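Local atomic coordinates of aminotransferase class I and II (Anaerococcus prevotii, PDB entry 4EMY), a protein that binds pyridoxal 5'-phosphate and probably works as a transaminase of the class I aminotransferase family, acting as a homodimer. Residues A[100-105]-A[274-279]. Numbering follows the deposited sequence.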
ATOM      1  N   GLY A 100      25.980  -7.667 -11.740  1.00 50.09           N
ATOM      2  CA  GLY A 100      24.762  -8.089 -12.416  1.00 49.18           C
ATOM      3  C   GLY A 100      23.751  -6.967 -12.497  1.00 47.94           C
ATOM      4  O   GLY A 100      24.021  -5.832 -12.097  1.00 47.85           O
ATOM      5  N   TYR A 101      22.574  -7.291 -13.015  1.00 45.90           N
ATOM      6  CA  TYR A 101      21.527  -6.302 -13.204  1.00 45.30           C
ATOM      7  C   TYR A 101      20.729  -6.095 -11.921  1.00 43.43           C
ATOM      8  O   TYR A 101      20.345  -7.051 -11.251  1.00 42.26           O
ATOM      9  CB  TYR A 101      20.634  -6.695 -14.386  1.00 45.56           C
ATOM     10  CG  TYR A 101      21.406  -6.847 -15.687  1.00 47.69           C
ATOM     11  CD1 TYR A 101      21.752  -5.727 -16.457  1.00 49.24           C
ATOM     12  CD2 TYR A 101      21.808  -8.110 -16.140  1.00 48.36           C
ATOM     13  CE1 TYR A 101      22.467  -5.861 -17.640  1.00 51.36           C
ATOM     14  CE2 TYR A 101      22.522  -8.255 -17.325  1.00 50.47           C
ATOM     15  CZ  TYR A 101      22.848  -7.132 -18.072  1.00 51.97           C
ATOM     16  OH  TYR A 101      23.556  -7.276 -19.248  1.00 54.24           O
ATOM     17  N   ILE A 102      20.510  -4.833 -11.575  1.00 43.40           N
ATOM     18  CA  ILE A 102      19.833  -4.472 -10.334  1.00 41.99           C
ATOM     19  C   ILE A 102      18.732  -3.438 -10.586  1.00 41.81           C
ATOM     20  O   ILE A 102      18.959  -2.417 -11.252  1.00 43.07           O
ATOM     21  CB  ILE A 102      20.841  -3.928  -9.292  1.00 42.36           C
ATOM     22  CG1 ILE A 102      21.897  -4.986  -8.952  1.00 42.71           C
ATOM     23  CG2 ILE A 102      20.131  -3.450  -8.027  1.00 41.07           C
ATOM     24  CD1 ILE A 102      23.122  -4.424  -8.261  1.00 43.79           C
ATOM     25  N   SER A 103      17.541  -3.711 -10.049  1.00 40.45           N
ATOM     26  CA  SER A 103      16.428  -2.761 -10.105  1.00 40.24           C
ATOM     27  C   SER A 103      15.668  -2.673  -8.789  1.00 38.88           C
ATOM     28  O   SER A 103      15.537  -3.656  -8.069  1.00 37.79           O
ATOM     29  CB  SER A 103      15.467  -3.112 -11.238  1.00 40.50           C
ATOM     30  OG  SER A 103      14.594  -2.030 -11.495  1.00 40.86           O
ATOM     31  N   ALA A 104      15.175  -1.470  -8.495  1.00 39.16           N
ATOM     32  CA  ALA A 104      14.429  -1.180  -7.277  1.00 38.18           C
ATOM     33  C   ALA A 104      13.041  -0.678  -7.641  1.00 38.21           C
ATOM     34  O   ALA A 104      12.887   0.085  -8.592  1.00 39.23           O
ATOM     35  CB  ALA A 104      15.170  -0.143  -6.455  1.00 38.76           C
ATOM     36  N   ILE A 105      12.035  -1.139  -6.901  1.00 37.30           N
ATOM     37  CA  ILE A 105      10.646  -0.703  -7.082  1.00 37.53           C
ATOM     38  C   ILE A 105      10.048  -0.286  -5.742  1.00 37.13           C
ATOM     39  O   ILE A 105       9.968  -1.097  -4.810  1.00 36.14           O
ATOM     40  CB  ILE A 105       9.760  -1.802  -7.717  1.00 37.13           C
ATOM     41  CG1 ILE A 105      10.023  -1.913  -9.217  1.00 38.13           C
ATOM     42  CG2 ILE A 105       8.280  -1.494  -7.528  1.00 37.13           C
ATOM     43  CD1 ILE A 105      11.064  -2.937  -9.593  1.00 38.03           C
ATOM     44  N   VAL A 274      14.360  -4.671  -4.073  1.00 37.52           N
ATOM     45  CA  VAL A 274      15.536  -4.630  -4.931  1.00 38.52           C
ATOM     46  C   VAL A 274      15.908  -6.043  -5.391  1.00 38.90           C
ATOM     47  O   VAL A 274      16.182  -6.921  -4.573  1.00 38.45           O
ATOM     48  CB  VAL A 274      16.731  -3.982  -4.203  1.00 38.72           C
ATOM     49  CG1 VAL A 274      17.910  -3.833  -5.143  1.00 40.10           C
ATOM     50  CG2 VAL A 274      16.345  -2.620  -3.645  1.00 38.37           C
ATOM     51  N   GLY A 275      15.898  -6.249  -6.703  1.00 39.84           N
ATOM     52  CA  GLY A 275      16.242  -7.536  -7.300  1.00 40.50           C
ATOM     53  C   GLY A 275      17.659  -7.580  -7.847  1.00 41.78           C
ATOM     54  O   GLY A 275      18.185  -6.567  -8.316  1.00 42.49           O
ATOM     55  N   ILE A 276      18.275  -8.760  -7.773  1.00 42.17           N
ATOM     56  CA  ILE A 276      19.621  -8.987  -8.291  1.00 43.57           C
ATOM     57  C   ILE A 276      19.605 -10.200  -9.216  1.00 44.72           C
ATOM     58  O   ILE A 276      19.185 -11.279  -8.811  1.00 44.27           O
ATOM     59  CB  ILE A 276      20.643  -9.291  -7.162  1.00 43.21           C
ATOM     60  CG1 ILE A 276      20.287  -8.595  -5.834  1.00 41.68           C
ATOM     61  CG2 ILE A 276      22.070  -8.997  -7.616  1.00 44.65           C
ATOM     62  CD1 ILE A 276      20.621  -7.120  -5.768  1.00 41.80           C
ATOM     63  N   SER A 277      20.058 -10.021 -10.454  1.00 46.38           N
ATOM     64  CA  SER A 277      20.193 -11.134 -11.397  1.00 47.87           C
ATOM     65  C   SER A 277      21.340 -10.946 -12.374  1.00 49.97           C
ATOM     66  O   SER A 277      21.735  -9.825 -12.683  1.00 50.43           O
ATOM     67  CB  SER A 277      18.900 -11.356 -12.181  1.00 47.95           C
ATOM     68  OG  SER A 277      19.002 -12.498 -13.015  1.00 49.41           O
ATOM     69  N   SER A 278      21.864 -12.063 -12.866  1.00 51.43           N
ATOM     70  CA  SER A 278      22.867 -12.043 -13.923  1.00 53.81           C
ATOM     71  C   SER A 278      22.216 -11.869 -15.294  1.00 55.23           C
ATOM     72  O   SER A 278      22.896 -11.550 -16.269  1.00 57.23           O
ATOM     73  CB  SER A 278      23.705 -13.319 -13.887  1.00 54.92           C
ATOM     74  OG  SER A 278      22.874 -14.462 -13.874  1.00 54.61           O
ATOM     75  N   SER A 279      20.899 -12.072 -15.358  1.00 54.35           N
ATOM     76  CA  SER A 279      20.141 -11.950 -16.604  1.00 55.64           C
ATOM     77  C   SER A 279      19.373 -10.634 -16.689  1.00 54.76           C
ATOM     78  O   SER A 279      18.676 -10.248 -15.753  1.00 52.72           O
ATOM     79  CB  SER A 279      19.186 -13.136 -16.776  1.00 55.63           C
ATOM     80  OG  SER A 279      18.394 -13.005 -17.948  1.00 56.72           O
TER
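Ile102 overlaps two side chains of the neighbouring strand. Its CG2 methyl meets CG1 of Val274 at 3.7 Å, the two side chains crossing at a slant. Its CG1 lies 4.0 Å from CD1 of Ile276, and the two side chains lie alongside each other. With CG1 anti to the carbonyl carbon (chi1 -61°), the CG2 branch of Ile102 is left on the side of Val274. The other methyl of Val274, CG2, rests 3.9 Å from CB of Ala104. Helix 82-93 packs on this apolar face through Val88, Ile89, Leu92 and Phe93. With an alanine at Ile102, Val274 CG1 and Ile276 CD1 would probably lose their apolar partner, and a gap would be likely to open beside Ile89.

Tyr101, Ser103 and Ser277 lie on the other face, where helix 280-297 packs. The edge of the Tyr101 ring reaches the turn before that helix, with CE2 3.5 Å from Ser278 O. Ser277 OG accepts a hydrogen bond from Ser279 N in an ST turn, and Ser279 is the N-cap residue. Ser103 OG forms a hydrogen bond with Glu287 OE2 of the same helix.

The backbones pair antiparallel. Tyr101 N donates to Ser277 O at 2.7 Å, and Ser277 N returns a bond to Tyr101 O. Gly275 N gives Ser103 O a bond of 3.0 Å, while Ser103 N to Gly275 O is weak. This joins strand 101-107, outermost in the large mixed sheet of the chain, to strand 271-277, the antiparallel strand characteristic of the fold-type I aminotransferase domain. The side chain of Val274 is about 13 Å from a bound pyridoxal phosphate. The chemistry is therefore that of a sheet edge: main-chain bonds fix the register, apolar side chains pack one face against helix 82-93, and the other, with its serines, meets helix 280-297.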